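ABC transporter substrate-binding protein (Bradyrhizobium japonicum, PDB 4I1D) probably captures small solutes, perhaps polyamines, in the periplasm for an ABC importer, and can hold D-malate. Local coordinates at residues Y94-P97 / Y98-S101; A110-Q113 / K114-P117; S190-L193 / L194-E198. All coordinates share one frame; numbering follows the deposited sequence.

Contact 1 of 3, residues Y94-P97 / Y98-S101; sequences YRSP and YSVS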
loop_
_atom_site.group_PDB
_atom_site.type_symbol
_atom_site.label_atom_id
_atom_site.label_comp_id
_atom_site.label_asym_id
_atom_site.label_seq_id
_atom_site.Cartn_x
_atom_site.Cartn_y
_atom_site.Cartn_z
ATOM N N TYR A 94 22.596 17.614 -39.879
ATOM C CA TYR A 94 23.424 16.834 -38.951
ATOM C C TYR A 94 23.668 17.545 -37.622
ATOM O O TYR A 94 24.383 17.040 -36.764
ATOM C CB TYR A 94 24.766 16.470 -39.585
ATOM C CG TYR A 94 24.696 15.383 -40.641
ATOM C CD1 TYR A 94 24.974 14.058 -40.323
ATOM C CD2 TYR A 94 24.369 15.682 -41.959
ATOM C CE1 TYR A 94 24.921 13.062 -41.286
ATOM C CE2 TYR A 94 24.314 14.690 -42.929
ATOM C CZ TYR A 94 24.596 13.385 -42.584
ATOM O OH TYR A 94 24.551 12.396 -43.541
ATOM N N ARG A 95 23.084 18.723 -37.458
ATOM C CA ARG A 95 23.205 19.456 -36.207
ATOM C C ARG A 95 21.887 20.095 -35.825
ATOM O O ARG A 95 20.926 20.084 -36.599
ATOM C CB ARG A 95 24.303 20.518 -36.289
ATOM C CG ARG A 95 24.390 21.227 -37.609
ATOM C CD ARG A 95 25.532 22.225 -37.598
ATOM N NE ARG A 95 25.852 22.684 -38.945
ATOM C CZ ARG A 95 25.213 23.666 -39.564
ATOM N NH1 ARG A 95 25.570 24.018 -40.790
ATOM N NH2 ARG A 95 24.218 24.297 -38.960
ATOM N N SER A 96 21.842 20.630 -34.613
ATOM C CA SER A 96 20.663 21.325 -34.133
ATOM C C SER A 96 21.211 22.581 -33.506
ATOM O O SER A 96 22.420 22.769 -33.493
ATOM C CB SER A 96 19.923 20.480 -33.092
ATOM O OG SER A 96 20.489 20.663 -31.802
ATOM N N PRO A 97 20.337 23.454 -32.980
ATOM C CA PRO A 97 20.883 24.641 -32.317
ATOM C C PRO A 97 21.645 24.274 -31.041
ATOM O O PRO A 97 22.420 25.093 -30.541
ATOM C CB PRO A 97 19.633 25.450 -31.962
ATOM C CG PRO A 97 18.579 24.959 -32.891
ATOM C CD PRO A 97 18.870 23.499 -33.072
ATOM N N TYR A 98 21.434 23.056 -30.547
ATOM C CA TYR A 98 21.978 22.626 -29.262
ATOM C C TYR A 98 22.904 21.417 -29.340
ATOM O O TYR A 98 23.406 20.968 -28.314
ATOM C CB TYR A 98 20.840 22.256 -28.309
ATOM C CG TYR A 98 19.694 23.232 -28.281
ATOM C CD1 TYR A 98 19.790 24.421 -27.578
ATOM C CD2 TYR A 98 18.506 22.952 -28.944
ATOM C CE1 TYR A 98 18.743 25.317 -27.543
ATOM C CE2 TYR A 98 17.450 23.844 -28.918
ATOM C CZ TYR A 98 17.577 25.025 -28.213
ATOM O OH TYR A 98 16.533 25.923 -28.171
ATOM N N SER A 99 23.116 20.864 -30.528
ATOM C CA SER A 99 23.860 19.612 -30.613
ATOM C C SER A 99 24.520 19.401 -31.959
ATOM O O SER A 99 24.199 20.087 -32.928
ATOM C CB SER A 99 22.936 18.432 -30.324
ATOM O OG SER A 99 21.990 18.276 -31.365
ATOM N N VAL A 100 25.450 18.448 -32.004
ATOM C CA VAL A 100 26.060 18.011 -33.258
ATOM C C VAL A 100 26.077 16.493 -33.307
ATOM O O VAL A 100 26.453 15.846 -32.329
ATOM C CB VAL A 100 27.511 18.513 -33.419
ATOM C CG1 VAL A 100 28.017 18.226 -34.841
ATOM C CG2 VAL A 100 27.604 19.997 -33.116
ATOM N N SER A 101 25.678 15.927 -34.446
ATOM C CA SER A 101 25.678 14.473 -34.630
ATOM C C SER A 101 27.061 13.880 -34.381
ATOM O O SER A 101 28.070 14.395 -34.875
ATOM C CB SER A 101 25.191 14.100 -36.032
ATOM O OG SER A 101 23.894 14.614 -36.259
#

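Contact 2 of 3, residues A110-Q113 / K114-P117; sequences AYSQ and KTFP. With ACT (acetate ion), chain R.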
loop_
_atom_site.group_PDB
_atom_site.type_symbol
_atom_site.label_atom_id
_atom_site.label_comp_id
_atom_site.label_asym_id
_atom_site.label_seq_id
_atom_site.Cartn_x
_atom_site.Cartn_y
_atom_site.Cartn_z
ATOM N N ALA A 110 18.180 -9.081 -36.179
ATOM C CA ALA A 110 19.258 -10.044 -35.976
ATOM C C ALA A 110 18.647 -11.429 -35.903
ATOM O O ALA A 110 17.472 -11.586 -35.539
ATOM C CB ALA A 110 20.046 -9.731 -34.680
ATOM N N TYR A 111 19.439 -12.436 -36.254
ATOM C CA TYR A 111 18.918 -13.783 -36.378
ATOM C C TYR A 111 20.042 -14.809 -36.264
ATOM O O TYR A 111 21.185 -14.520 -36.584
ATOM C CB TYR A 111 18.187 -13.939 -37.713
ATOM C CG TYR A 111 19.087 -13.741 -38.912
ATOM C CD1 TYR A 111 19.204 -12.497 -39.524
ATOM C CD2 TYR A 111 19.834 -14.795 -39.423
ATOM C CE1 TYR A 111 20.036 -12.306 -40.623
ATOM C CE2 TYR A 111 20.677 -14.617 -40.516
ATOM C CZ TYR A 111 20.777 -13.368 -41.106
ATOM O OH TYR A 111 21.613 -13.190 -42.187
ATOM N N SER A 112 19.692 -16.007 -35.805
ATOM C CA SER A 112 20.624 -17.119 -35.684
ATOM C C SER A 112 20.877 -17.822 -37.026
ATOM O O SER A 112 19.937 -18.179 -37.750
ATOM C CB SER A 112 20.077 -18.128 -34.674
ATOM O OG SER A 112 20.678 -19.401 -34.837
ATOM N N GLN A 113 22.147 -18.030 -37.350
ATOM C CA GLN A 113 22.504 -18.758 -38.567
ATOM C C GLN A 113 22.335 -20.256 -38.408
ATOM O O GLN A 113 22.236 -20.970 -39.403
ATOM C CB GLN A 113 23.933 -18.446 -39.010
ATOM C CG GLN A 113 24.119 -17.047 -39.570
ATOM C CD GLN A 113 25.578 -16.625 -39.561
ATOM O OE1 GLN A 113 26.417 -17.262 -38.911
ATOM N NE2 GLN A 113 25.890 -15.556 -40.289
ATOM N N LYS A 114 22.311 -20.739 -37.167
ATOM C CA LYS A 114 22.036 -22.150 -36.926
ATOM C C LYS A 114 20.576 -22.436 -37.273
ATOM O O LYS A 114 20.255 -23.453 -37.887
ATOM C CB LYS A 114 22.345 -22.547 -35.481
ATOM C CG LYS A 114 23.797 -22.969 -35.251
ATOM C CD LYS A 114 24.077 -23.306 -33.782
ATOM C CE LYS A 114 25.582 -23.462 -33.510
ATOM N NZ LYS A 114 25.929 -23.655 -32.059
ATOM N N THR A 115 19.694 -21.514 -36.906
ATOM C CA THR A 115 18.279 -21.663 -37.207
ATOM C C THR A 115 17.996 -21.346 -38.667
ATOM O O THR A 115 17.170 -21.994 -39.289
ATOM C CB THR A 115 17.402 -20.755 -36.322
ATOM O OG1 THR A 115 17.800 -20.890 -34.949
ATOM C CG2 THR A 115 15.934 -21.144 -36.470
ATOM N N PHE A 116 18.677 -20.343 -39.216
ATOM C CA PHE A 116 18.442 -19.959 -40.610
ATOM C C PHE A 116 19.728 -20.000 -41.419
ATOM O O PHE A 116 20.351 -18.963 -41.687
ATOM C CB PHE A 116 17.799 -18.580 -40.696
ATOM C CG PHE A 116 16.544 -18.454 -39.884
ATOM C CD1 PHE A 116 15.354 -19.000 -40.337
ATOM C CD2 PHE A 116 16.555 -17.791 -38.664
ATOM C CE1 PHE A 116 14.195 -18.887 -39.589
ATOM C CE2 PHE A 116 15.400 -17.664 -37.912
ATOM C CZ PHE A 116 14.221 -18.217 -38.372
ATOM N N PRO A 117 20.138 -21.216 -41.796
ATOM C CA PRO A 117 21.368 -21.415 -42.560
ATOM C C PRO A 117 21.210 -20.882 -43.972
ATOM O O PRO A 117 22.198 -20.453 -44.567
ATOM C CB PRO A 117 21.515 -22.941 -42.601
ATOM C CG PRO A 117 20.616 -23.459 -41.537
ATOM C CD PRO A 117 19.493 -22.487 -41.444
HETATM C C ACT R . 23.362 -20.084 -31.382
HETATM O O ACT R . 22.440 -19.779 -32.179
HETATM O OXT ACT R . 24.388 -19.357 -31.415
HETATM C CH3 ACT R . 23.237 -21.254 -30.444
#

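Contact 3 of 3, residues S190-L193 / L194-E198; sequences SAQL and LNDGE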
loop_
_atom_site.group_PDB
_atom_site.type_symbol
_atom_site.label_atom_id
_atom_site.label_comp_id
_atom_site.label_asym_id
_atom_site.label_seq_id
_atom_site.Cartn_x
_atom_site.Cartn_y
_atom_site.Cartn_z
ATOM N N SER A 190 20.342 -8.545 -24.750
ATOM C CA SER A 190 19.960 -8.874 -26.115
ATOM C C SER A 190 21.049 -9.719 -26.761
ATOM O O SER A 190 20.759 -10.623 -27.543
ATOM C CB SER A 190 19.686 -7.614 -26.944
ATOM O OG SER A 190 20.885 -6.956 -27.308
ATOM N N ALA A 191 22.301 -9.417 -26.428
ATOM C CA ALA A 191 23.423 -10.194 -26.932
ATOM C C ALA A 191 23.394 -11.617 -26.373
ATOM O O ALA A 191 23.560 -12.585 -27.113
ATOM C CB ALA A 191 24.721 -9.526 -26.587
ATOM N N GLN A 192 23.190 -11.737 -25.065
ATOM C CA GLN A 192 23.138 -13.044 -24.422
ATOM C C GLN A 192 22.039 -13.921 -25.055
ATOM O O GLN A 192 22.238 -15.122 -25.274
ATOM C CB GLN A 192 22.897 -12.886 -22.922
ATOM C CG GLN A 192 22.880 -14.198 -22.150
ATOM C CD GLN A 192 24.205 -14.952 -22.232
ATOM O OE1 GLN A 192 25.282 -14.352 -22.201
ATOM N NE2 GLN A 192 24.127 -16.278 -22.333
ATOM N N LEU A 193 20.888 -13.310 -25.347
ATOM C CA LEU A 193 19.762 -14.035 -25.938
ATOM C C LEU A 193 20.157 -14.694 -27.260
ATOM O O LEU A 193 19.800 -15.850 -27.522
ATOM C CB LEU A 193 18.561 -13.102 -26.148
ATOM C CG LEU A 193 17.880 -12.623 -24.854
ATOM C CD1 LEU A 193 16.774 -11.623 -25.154
ATOM C CD2 LEU A 193 17.337 -13.791 -24.020
ATOM N N LEU A 194 20.877 -13.951 -28.102
ATOM C CA LEU A 194 21.342 -14.503 -29.371
ATOM C C LEU A 194 22.391 -15.582 -29.126
ATOM O O LEU A 194 22.359 -16.645 -29.739
ATOM C CB LEU A 194 21.935 -13.407 -30.253
ATOM C CG LEU A 194 20.991 -12.594 -31.130
ATOM C CD1 LEU A 194 21.802 -11.610 -31.939
ATOM C CD2 LEU A 194 20.204 -13.512 -32.046
ATOM N N ASN A 195 23.319 -15.302 -28.214
ATOM C CA ASN A 195 24.448 -16.189 -27.982
ATOM C C ASN A 195 24.077 -17.578 -27.455
ATOM O O ASN A 195 24.690 -18.568 -27.848
ATOM C CB ASN A 195 25.463 -15.528 -27.036
ATOM C CG ASN A 195 26.761 -16.326 -26.925
ATOM O OD1 ASN A 195 27.514 -16.436 -27.893
ATOM N ND2 ASN A 195 27.020 -16.887 -25.746
ATOM N N ASP A 196 23.096 -17.656 -26.554
ATOM C CA ASP A 196 22.741 -18.951 -25.956
ATOM C C ASP A 196 21.570 -19.619 -26.656
ATOM O O ASP A 196 21.166 -20.716 -26.289
ATOM C CB ASP A 196 22.479 -18.852 -24.441
ATOM C CG ASP A 196 21.391 -17.843 -24.083
ATOM O OD1 ASP A 196 20.548 -17.519 -24.951
ATOM O OD2 ASP A 196 21.377 -17.376 -22.918
ATOM N N GLY A 197 21.026 -18.945 -27.660
ATOM C CA GLY A 197 19.977 -19.533 -28.478
ATOM C C GLY A 197 18.591 -19.376 -27.878
ATOM O O GLY A 197 17.651 -19.989 -28.352
ATOM N N GLU A 198 18.459 -18.558 -26.836
ATOM C CA GLU A 198 17.150 -18.323 -26.245
ATOM C C GLU A 198 16.197 -17.720 -27.276
ATOM O O GLU A 198 15.002 -17.976 -27.240
ATOM C CB GLU A 198 17.248 -17.439 -25.001
ATOM C CG GLU A 198 16.011 -17.465 -24.106
ATOM C CD GLU A 198 15.445 -18.875 -23.890
ATOM O OE1 GLU A 198 16.187 -19.771 -23.421
ATOM O OE2 GLU A 198 14.249 -19.082 -24.199
#

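Contact 1 of 3, residues Y94-P97 / Y98-S101
A hairpin-like reversal leads into strand 100-112, with Ser96 and Ser99 facing each other at its neck and Pro97 and Tyr98 at its bend. The two arms run antiparallel, their end-to-end directions 170° apart, and a single bridge pairs Arg95 with Val100. Backbone bonds close the loop at two levels: Ser96 N reaches Ser99 O at 2.9 Å, and farther out Ser101 N reaches Tyr94 O at 2.9 Å. Tyr94 O also accepts from Ser101 OG above the carbonyl plane; their separation, modelled at 2.5 Å, is short and its exact length doubtful. Ser96 OG, set between its own backbone N and carbonyl carbon (chi1 84°), turns back into the bend and takes Tyr98 N at 2.9 Å. It is also hydrogen-bonded to Ser99 OG at 2.9 Å, either hydroxyl being a possible donor. Pro97 CB sits over the centre of the Tyr98 ring, 4.1 Å from the centroid and 11° off the normal, a CH-pi contact. With Tyr98 cut back to alanine, Pro97 CB would probably lose its aromatic cover and a gap open beside Ile76, which the ring also touches. Arg95 turns outward to Met90 O and the Phe81 ring. The Ser96 OG to Tyr98 N bond defines an ST turn, here built into a beta turn whose Pro97 and Tyr98 backbone angles are close to type I.

Contact 2 of 3, residues A110-Q113 / K114-P117
Ser112 closes strand 100-112, and its hydroxyl and carbonyl both reach into the residues just beyond, an ST motif wrapped round one helical turn. Hydrogen bonds carry most of the contact. Phe116 N donates to Ser112 O at 2.9 Å, four residues back, tilted 26° from the carbonyl plane. Ser112 OG, placed anti to its own nitrogen (chi1 160°), swings over the same turn and receives Thr115 N at 3.1 Å in a fairly straight bond (162°). Lys114 N lies equally near that oxygen, but its bond is bent and weak. Thr115 OG1 has its partner outside the turn, Asp200, which also pairs with the Ser112 backbone, so the chain end is tied to the loop before strand 201-205.

Apolar contacts are thinner. Phe116 CD2 approaches Tyr111 CB at 4.3 Å, and Thr115 CG2 rests 3.8 Å above the plane of the Phe116 ring, displaced toward its rim; the ring also touches Pro121. The last partner is a bound ion: an acetate, probably from the crystallisation liquor, lies beside the extended Lys114 chain, its methyl CH3 4.0 Å from Lys114 NZ, while the acetate O accepts a hydrogen bond from Ser112 OG at 3.2 Å.

Contact 3 of 3, residues S190-L193 / L194-E198
Gln192 NE2 gives hydrogen bonds in two directions, to Asp196 OD2 one turn along helix 187-196 and to Lys54 O of a second subunit. The first measures 3.0 Å between Gln192 NE2 and Asp196 OD2; the acceptor lies nearly in the amide plane, yet the nitrogen stands 49° out of the carboxylate plane, and the amide and carboxylate planes are 70° apart. Gln192 OE1 accepts from Ile56 N of that second subunit, which fixes the rotation of the amide.

Asp196 holds its carboxylate back over the helix end, with CG between the backbone N and the carbonyl carbon (chi1 57°). From there OD1 takes Glu198 N at 3.0 Å, an Asx turn spanning Gly197. Positive phi at Gly197 ends the helical path, where a CB would jam against the preceding carbonyl O; its N makes weak bonds to Leu193 O at 3.3 Å and to Leu194 O. Beside the turn, Leu193 CD2 packs on Glu198 CB at 3.8 Å, while the Glu198 carboxylate goes to Arg136.

Asp196 OD1 lies 3.0 Å from Gln192 O, acceptor against acceptor, and the helix C-terminus would disfavour a negative charge; the two N-H donors probably offset both effects and keep the carboxylate ionised.

In the fold
Contacts 1, 2 and 3 follow one another along the chain. Contacts 1 and 2 stand at the two ends of strand 100-112, their centres about 38 Å apart and on opposite sides of the chain's centre. Contact 3, on helix 187-196, lies about 12 Å from contact 2 between centres and touches it where Ala110 CB meets Leu194 CD1 at 3.8 Å; it is about 35 Å from contact 1. Strand 201-205, which follows that helix, pairs antiparallel with 100-112. The long strands 100-112 and 219-235 are consistent with the crossing strands between the lobes of a periplasmic binding protein, so contact 1 probably belongs to one lobe and contacts 2 and 3 to the other, with Gly187 of the malate site starting the helix of contact 3.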